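Local coordinates for ribosomal protein S2-related protein (Deinococcus radiodurans, PDB 2JH3) that probably acts as a chelatase-like enzyme, perhaps a sirohydrochlorin ferrochelatase, and carries a 4Fe-4S iron-sulfur cluster, at residues I376-T390 against Q438-E452. Sequence-based numbering, arbitrary orientation.
Sequences IEESYAHEHRRLHWT and QTIFSGVPGGLPCAE. With SF4 (iron/sulfur cluster), chain E.
Glu-383, in the last turn of helix 376-383, receives three hydrogen bonds on OE2 from the loop at 439-442. Thr-439 OG1 donates to Glu-383 OE2 over 2.8 Å, on its anti side, 16° out of the carboxylate plane, while the Thr-439 N-H approaches from one face and Ser-442 OG from the other, both well out of the plane. The carboxylate reaches them because its chain bends at chi2 (-65°). Thr-439 suits its place: OG1, set between its backbone N and carbonyl carbon (chi1 74°), also accepts from Phe-441 N in an ST turn, and CG2 meets the edge of the His-382 ring. An alanine in place of Glu-383 would probably leave both hydroxyls and the Thr-439 N-H without their shared acceptor. Next to this, Phe-441 lies edge-on to the helix, its CE2 3.5 Å from Ile-376 O. Small Ser-379, its OG hydrogen-bonded to Val-375 O, lets Pro-449 come close, with CD an apolar neighbour 3.3 Å from OG, and Leu-387 CD2 covers CB of the same proline. Glu-378 is extended; OE2 is salt-bridged to Arg-60, while OE1 accepts from two waters, one donating to Pro-449 O and the other accepting from Ala-451 N. Beyond, Thr-390 N bonds Ala-451 O at 2.9 Å. Cys-450 SG binds the iron FE1 at 2.3 Å; two carboxylates, one directly and one through waters, thus satisfy polar groups between helix and cluster-bearing segment.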
loop_
_atom_site.group_PDB
_atom_site.type_symbol
_atom_site.label_atom_id
_atom_site.label_comp_id
_atom_site.label_asym_id
_atom_site.label_seq_id
_atom_site.Cartn_x
_atom_site.Cartn_y
_atom_site.Cartn_z
ATOM N N ILE A 376 -8.620 -4.523 -20.272
ATOM C CA ILE A 376 -9.842 -4.771 -21.053
ATOM C C ILE A 376 -9.807 -6.109 -21.851
ATOM O O ILE A 376 -10.705 -6.932 -21.746
ATOM C CB ILE A 376 -10.143 -3.550 -22.025
ATOM C CG1 ILE A 376 -10.646 -2.301 -21.263
ATOM C CG2 ILE A 376 -11.069 -3.986 -23.143
ATOM C CD1 ILE A 376 -11.458 -2.491 -20.219
ATOM N N GLU A 377 -8.701 -6.325 -22.539
ATOM C CA GLU A 377 -8.469 -7.467 -23.386
ATOM C C GLU A 377 -8.371 -8.774 -22.569
ATOM O O GLU A 377 -8.878 -9.817 -22.967
ATOM C CB GLU A 377 -7.138 -7.212 -24.111
ATOM C CG GLU A 377 -7.143 -6.017 -25.123
ATOM C CD GLU A 377 -6.601 -4.704 -24.583
ATOM O OE1 GLU A 377 -6.508 -4.559 -23.376
ATOM O OE2 GLU A 377 -6.341 -3.786 -25.386
ATOM N N GLU A 378 -7.663 -8.734 -21.458
ATOM C CA GLU A 378 -7.527 -9.899 -20.551
ATOM C C GLU A 378 -8.772 -10.270 -19.880
ATOM O O GLU A 378 -9.110 -11.448 -19.783
ATOM C CB GLU A 378 -6.450 -9.636 -19.508
ATOM C CG GLU A 378 -5.146 -9.680 -20.132
ATOM C CD GLU A 378 -4.002 -9.334 -19.188
ATOM O OE1 GLU A 378 -4.241 -8.789 -18.080
ATOM O OE2 GLU A 378 -2.816 -9.555 -19.589
ATOM N N SER A 379 -9.497 -9.265 -19.379
ATOM C CA SER A 379 -10.772 -9.496 -18.755
ATOM C C SER A 379 -11.791 -10.125 -19.741
ATOM O O SER A 379 -12.520 -11.092 -19.390
ATOM C CB SER A 379 -11.306 -8.204 -18.130
ATOM O OG SER A 379 -10.458 -7.791 -17.010
ATOM N N TYR A 380 -11.802 -9.597 -20.982
ATOM C CA TYR A 380 -12.674 -10.076 -22.058
ATOM C C TYR A 380 -12.364 -11.525 -22.349
ATOM O O TYR A 380 -13.265 -12.376 -22.442
ATOM C CB TYR A 380 -12.509 -9.260 -23.325
ATOM C CG TYR A 380 -13.433 -9.718 -24.418
ATOM C CD1 TYR A 380 -14.727 -9.317 -24.416
ATOM C CD2 TYR A 380 -12.987 -10.583 -25.460
ATOM C CE1 TYR A 380 -15.630 -9.759 -25.406
ATOM C CE2 TYR A 380 -13.858 -11.012 -26.456
ATOM C CZ TYR A 380 -15.189 -10.624 -26.403
ATOM O OH TYR A 380 -16.112 -11.024 -27.391
ATOM N N ALA A 381 -11.097 -11.802 -22.533
ATOM C CA ALA A 381 -10.631 -13.156 -22.827
ATOM C C ALA A 381 -10.941 -14.159 -21.704
ATOM O O ALA A 381 -11.324 -15.289 -21.960
ATOM C CB ALA A 381 -9.191 -13.096 -23.054
ATOM N N HIS A 382 -10.809 -13.726 -20.457
ATOM C CA HIS A 382 -11.127 -14.595 -19.348
ATOM C C HIS A 382 -12.603 -14.968 -19.297
ATOM O O HIS A 382 -12.898 -16.130 -19.151
ATOM C CB HIS A 382 -10.631 -13.995 -18.036
ATOM C CG HIS A 382 -10.727 -14.944 -16.890
ATOM N ND1 HIS A 382 -10.103 -16.173 -16.886
ATOM C CD2 HIS A 382 -11.316 -14.819 -15.692
ATOM C CE1 HIS A 382 -10.301 -16.762 -15.728
ATOM N NE2 HIS A 382 -11.045 -15.971 -14.981
ATOM N N GLU A 383 -13.513 -14.008 -19.491
ATOM C CA GLU A 383 -14.958 -14.262 -19.560
ATOM C C GLU A 383 -15.389 -15.243 -20.702
ATOM O O GLU A 383 -16.349 -16.017 -20.570
ATOM C CB GLU A 383 -15.695 -12.949 -19.748
ATOM C CG GLU A 383 -15.798 -12.056 -18.592
ATOM C CD GLU A 383 -16.620 -12.545 -17.363
ATOM O OE1 GLU A 383 -17.159 -13.667 -17.297
ATOM O OE2 GLU A 383 -16.679 -11.748 -16.418
ATOM N N HIS A 384 -14.661 -15.190 -21.802
ATOM C CA HIS A 384 -14.784 -16.129 -22.886
ATOM C C HIS A 384 -13.976 -17.391 -22.683
ATOM O O HIS A 384 -13.754 -18.140 -23.622
ATOM C CB HIS A 384 -14.347 -15.475 -24.200
ATOM C CG HIS A 384 -15.463 -14.800 -24.909
ATOM N ND1 HIS A 384 -16.762 -15.256 -24.839
ATOM C CD2 HIS A 384 -15.486 -13.713 -25.711
ATOM C CE1 HIS A 384 -17.541 -14.451 -25.548
ATOM N NE2 HIS A 384 -16.793 -13.502 -26.084
ATOM N N ARG A 385 -13.479 -17.594 -21.481
ATOM C CA ARG A 385 -12.792 -18.833 -21.101
ATOM C C ARG A 385 -11.552 -19.126 -21.956
ATOM O O ARG A 385 -11.247 -20.247 -22.268
ATOM C CB ARG A 385 -13.824 -20.026 -21.062
ATOM C CG ARG A 385 -14.956 -19.856 -20.026
ATOM C CD ARG A 385 -16.294 -20.489 -20.482
ATOM N NE ARG A 385 -16.221 -21.946 -20.755
ATOM C CZ ARG A 385 -17.156 -22.875 -20.465
ATOM N NH1 ARG A 385 -18.298 -22.590 -19.834
ATOM N NH2 ARG A 385 -16.940 -24.146 -20.791
ATOM N N ARG A 386 -10.802 -18.117 -22.343
ATOM C CA ARG A 386 -9.634 -18.419 -23.155
ATOM C C ARG A 386 -8.433 -17.539 -22.854
ATOM O O ARG A 386 -7.633 -17.263 -23.729
ATOM C CB ARG A 386 -10.006 -18.314 -24.638
ATOM C CG ARG A 386 -10.275 -16.917 -25.151
ATOM C CD ARG A 386 -11.271 -16.956 -26.265
ATOM N NE ARG A 386 -11.400 -15.662 -26.916
ATOM C CZ ARG A 386 -12.463 -15.293 -27.645
ATOM N NH1 ARG A 386 -13.538 -16.114 -27.827
ATOM N NH2 ARG A 386 -12.467 -14.080 -28.192
ATOM N N LEU A 387 -8.256 -17.134 -21.614
ATOM C CA LEU A 387 -7.083 -16.359 -21.297
ATOM C C LEU A 387 -5.956 -17.322 -21.013
ATOM O O LEU A 387 -6.101 -18.080 -20.087
ATOM C CB LEU A 387 -7.326 -15.468 -20.052
ATOM C CG LEU A 387 -6.102 -14.659 -19.594
ATOM C CD1 LEU A 387 -5.650 -13.711 -20.660
ATOM C CD2 LEU A 387 -6.353 -13.884 -18.365
ATOM N N HIS A 388 -4.840 -17.283 -21.741
ATOM C CA HIS A 388 -3.744 -18.222 -21.426
ATOM C C HIS A 388 -2.770 -17.600 -20.472
ATOM O O HIS A 388 -2.502 -16.397 -20.555
ATOM C CB HIS A 388 -3.043 -18.779 -22.676
ATOM C CG HIS A 388 -3.941 -19.687 -23.477
ATOM N ND1 HIS A 388 -4.676 -20.699 -22.889
ATOM C CD2 HIS A 388 -4.337 -19.636 -24.776
ATOM C CE1 HIS A 388 -5.457 -21.256 -23.805
ATOM N NE2 HIS A 388 -5.263 -20.640 -24.960
ATOM N N TRP A 389 -2.389 -18.379 -19.473
ATOM C CA TRP A 389 -1.601 -17.863 -18.401
ATOM C C TRP A 389 -0.271 -18.567 -18.566
ATOM O O TRP A 389 -0.189 -19.590 -19.218
ATOM C CB TRP A 389 -2.240 -18.062 -16.971
ATOM C CG TRP A 389 -2.766 -19.398 -16.759
ATOM C CD1 TRP A 389 -4.028 -19.848 -17.116
ATOM C CD2 TRP A 389 -2.063 -20.536 -16.232
ATOM N NE1 TRP A 389 -4.128 -21.200 -16.821
ATOM C CE2 TRP A 389 -2.955 -21.632 -16.263
ATOM C CE3 TRP A 389 -0.769 -20.735 -15.747
ATOM C CZ2 TRP A 389 -2.564 -22.905 -15.861
ATOM C CZ3 TRP A 389 -0.406 -21.957 -15.321
ATOM C CH2 TRP A 389 -1.284 -23.030 -15.344
ATOM N N THR A 390 0.765 -17.977 -18.003
ATOM C CA THR A 390 2.107 -18.539 -18.056
ATOM C C THR A 390 2.512 -18.967 -16.632
ATOM O O THR A 390 2.464 -18.180 -15.711
ATOM C CB THR A 390 3.019 -17.460 -18.622
ATOM O OG1 THR A 390 2.485 -17.015 -19.917
ATOM C CG2 THR A 390 4.505 -17.886 -18.679
ATOM N N GLN A 438 -15.781 -13.949 -11.906
ATOM C CA GLN A 438 -16.483 -12.792 -12.491
ATOM C C GLN A 438 -15.498 -11.642 -12.657
ATOM O O GLN A 438 -14.720 -11.335 -11.724
ATOM C CB GLN A 438 -17.563 -12.321 -11.575
ATOM C CG GLN A 438 -18.829 -13.236 -11.494
ATOM C CD GLN A 438 -19.734 -12.831 -10.372
ATOM O OE1 GLN A 438 -19.378 -12.940 -9.175
ATOM N NE2 GLN A 438 -20.924 -12.352 -10.721
ATOM N N THR A 439 -15.497 -11.018 -13.831
ATOM C CA THR A 439 -14.656 -9.869 -14.090
ATOM C C THR A 439 -15.440 -8.577 -14.134
ATOM O O THR A 439 -16.657 -8.539 -13.965
ATOM C CB THR A 439 -13.895 -9.933 -15.409
ATOM O OG1 THR A 439 -14.813 -9.688 -16.469
ATOM C CG2 THR A 439 -13.172 -11.248 -15.604
ATOM N N ILE A 440 -14.710 -7.473 -14.417
ATOM C CA ILE A 440 -15.353 -6.229 -14.717
ATOM C C ILE A 440 -16.508 -6.307 -15.653
ATOM O O ILE A 440 -17.507 -5.544 -15.481
ATOM C CB ILE A 440 -14.315 -5.172 -15.269
ATOM C CG1 ILE A 440 -13.656 -5.674 -16.535
ATOM C CG2 ILE A 440 -13.359 -4.855 -14.106
ATOM C CD1 ILE A 440 -12.728 -4.568 -17.194
ATOM N N PHE A 441 -16.388 -7.185 -16.629
ATOM C CA PHE A 441 -17.497 -7.378 -17.585
ATOM C C PHE A 441 -18.753 -8.067 -17.035
ATOM O O PHE A 441 -19.858 -7.941 -17.648
ATOM C CB PHE A 441 -16.995 -8.076 -18.827
ATOM C CG PHE A 441 -16.101 -7.202 -19.665
ATOM C CD1 PHE A 441 -16.556 -5.989 -20.150
ATOM C CD2 PHE A 441 -14.853 -7.569 -19.936
ATOM C CE1 PHE A 441 -15.726 -5.172 -20.860
ATOM C CE2 PHE A 441 -14.008 -6.736 -20.645
ATOM C CZ PHE A 441 -14.438 -5.555 -21.105
ATOM N N SER A 442 -18.635 -8.742 -15.894
ATOM C CA SER A 442 -19.794 -9.223 -15.137
ATOM C C SER A 442 -20.258 -8.247 -14.048
ATOM O O SER A 442 -20.996 -8.629 -13.148
ATOM C CB SER A 442 -19.542 -10.558 -14.463
ATOM O OG SER A 442 -19.155 -11.490 -15.458
ATOM N N GLY A 443 -19.783 -7.028 -14.072
ATOM C CA GLY A 443 -20.180 -6.031 -13.097
ATOM C C GLY A 443 -19.410 -6.058 -11.791
ATOM O O GLY A 443 -19.804 -5.377 -10.819
ATOM N N VAL A 444 -18.289 -6.773 -11.734
ATOM C CA VAL A 444 -17.435 -6.774 -10.547
ATOM C C VAL A 444 -16.211 -5.860 -10.750
ATOM O O VAL A 444 -15.259 -6.262 -11.401
ATOM C CB VAL A 444 -16.967 -8.216 -10.164
ATOM C CG1 VAL A 444 -16.235 -8.199 -8.829
ATOM C CG2 VAL A 444 -18.180 -9.079 -10.000
ATOM N N PRO A 445 -16.227 -4.656 -10.156
ATOM C CA PRO A 445 -15.142 -3.666 -10.428
ATOM C C PRO A 445 -13.701 -4.135 -10.119
ATOM O O PRO A 445 -12.754 -3.789 -10.853
ATOM C CB PRO A 445 -15.549 -2.493 -9.529
ATOM C CG PRO A 445 -17.143 -2.678 -9.505
ATOM C CD PRO A 445 -17.227 -4.103 -9.221
ATOM N N GLY A 446 -13.543 -4.924 -9.037
ATOM C CA GLY A 446 -12.297 -5.522 -8.683
ATOM C C GLY A 446 -11.996 -6.890 -9.225
ATOM O O GLY A 446 -11.040 -7.494 -8.766
ATOM N N GLY A 447 -12.709 -7.360 -10.255
ATOM C CA GLY A 447 -12.405 -8.669 -10.848
ATOM C C GLY A 447 -11.551 -8.511 -12.063
ATOM O O GLY A 447 -12.064 -8.223 -13.121
ATOM N N LEU A 448 -10.224 -8.628 -11.888
ATOM C CA LEU A 448 -9.302 -8.493 -12.990
ATOM C C LEU A 448 -8.341 -9.655 -12.989
ATOM O O LEU A 448 -7.808 -9.966 -11.966
ATOM C CB LEU A 448 -8.503 -7.210 -12.824
ATOM C CG LEU A 448 -9.122 -5.820 -12.941
ATOM C CD1 LEU A 448 -9.987 -5.472 -11.815
ATOM C CD2 LEU A 448 -8.032 -4.827 -12.937
ATOM N N PRO A 449 -8.155 -10.312 -14.110
ATOM C CA PRO A 449 -7.120 -11.398 -14.096
ATOM C C PRO A 449 -5.668 -11.002 -14.232
ATOM O O PRO A 449 -5.321 -10.015 -14.891
ATOM C CB PRO A 449 -7.524 -12.256 -15.286
ATOM C CG PRO A 449 -8.242 -11.298 -16.249
ATOM C CD PRO A 449 -8.882 -10.234 -15.407
ATOM N N CYS A 450 -4.800 -11.800 -13.611
ATOM C CA CYS A 450 -3.355 -11.718 -13.753
ATOM C C CYS A 450 -2.906 -13.013 -14.434
ATOM O O CYS A 450 -3.116 -14.121 -13.882
ATOM C CB CYS A 450 -2.594 -11.553 -12.444
ATOM S SG CYS A 450 -0.807 -11.514 -12.755
ATOM N N ALA A 451 -2.334 -12.875 -15.651
ATOM C CA ALA A 451 -2.019 -14.027 -16.461
ATOM C C ALA A 451 -0.564 -14.460 -16.279
ATOM O O ALA A 451 -0.164 -15.522 -16.797
ATOM C CB ALA A 451 -2.317 -13.710 -17.969
ATOM N N GLU A 452 0.245 -13.659 -15.566
ATOM C CA GLU A 452 1.701 -13.941 -15.510
ATOM C C GLU A 452 2.333 -13.059 -14.412
ATOM O O GLU A 452 1.956 -11.876 -14.254
ATOM C CB GLU A 452 2.409 -13.704 -16.882
ATOM C CG GLU A 452 3.846 -14.211 -16.834
ATOM C CD GLU A 452 4.569 -14.145 -18.121
ATOM O OE1 GLU A 452 4.020 -13.600 -19.079
ATOM O OE2 GLU A 452 5.660 -14.683 -18.162
HETATM FE FE1 SF4 E . 0.013 -10.161 -11.137
HETATM FE FE2 SF4 E . 2.017 -8.477 -10.417
HETATM FE FE3 SF4 E . -0.550 -7.929 -9.766
HETATM FE FE4 SF4 E . 0.761 -9.975 -8.516
HETATM S S1 SF4 E . 1.304 -7.718 -8.373
HETATM S S2 SF4 E . -1.385 -10.075 -9.352
HETATM S S3 SF4 E . 2.051 -10.803 -10.259
HETATM S S4 SF4 E . 0.311 -7.929 -11.899
HETATM O O HOH W 1 -5.914 -7.816 -16.079
HETATM O O HOH W 2 -2.154 -10.127 -16.580
#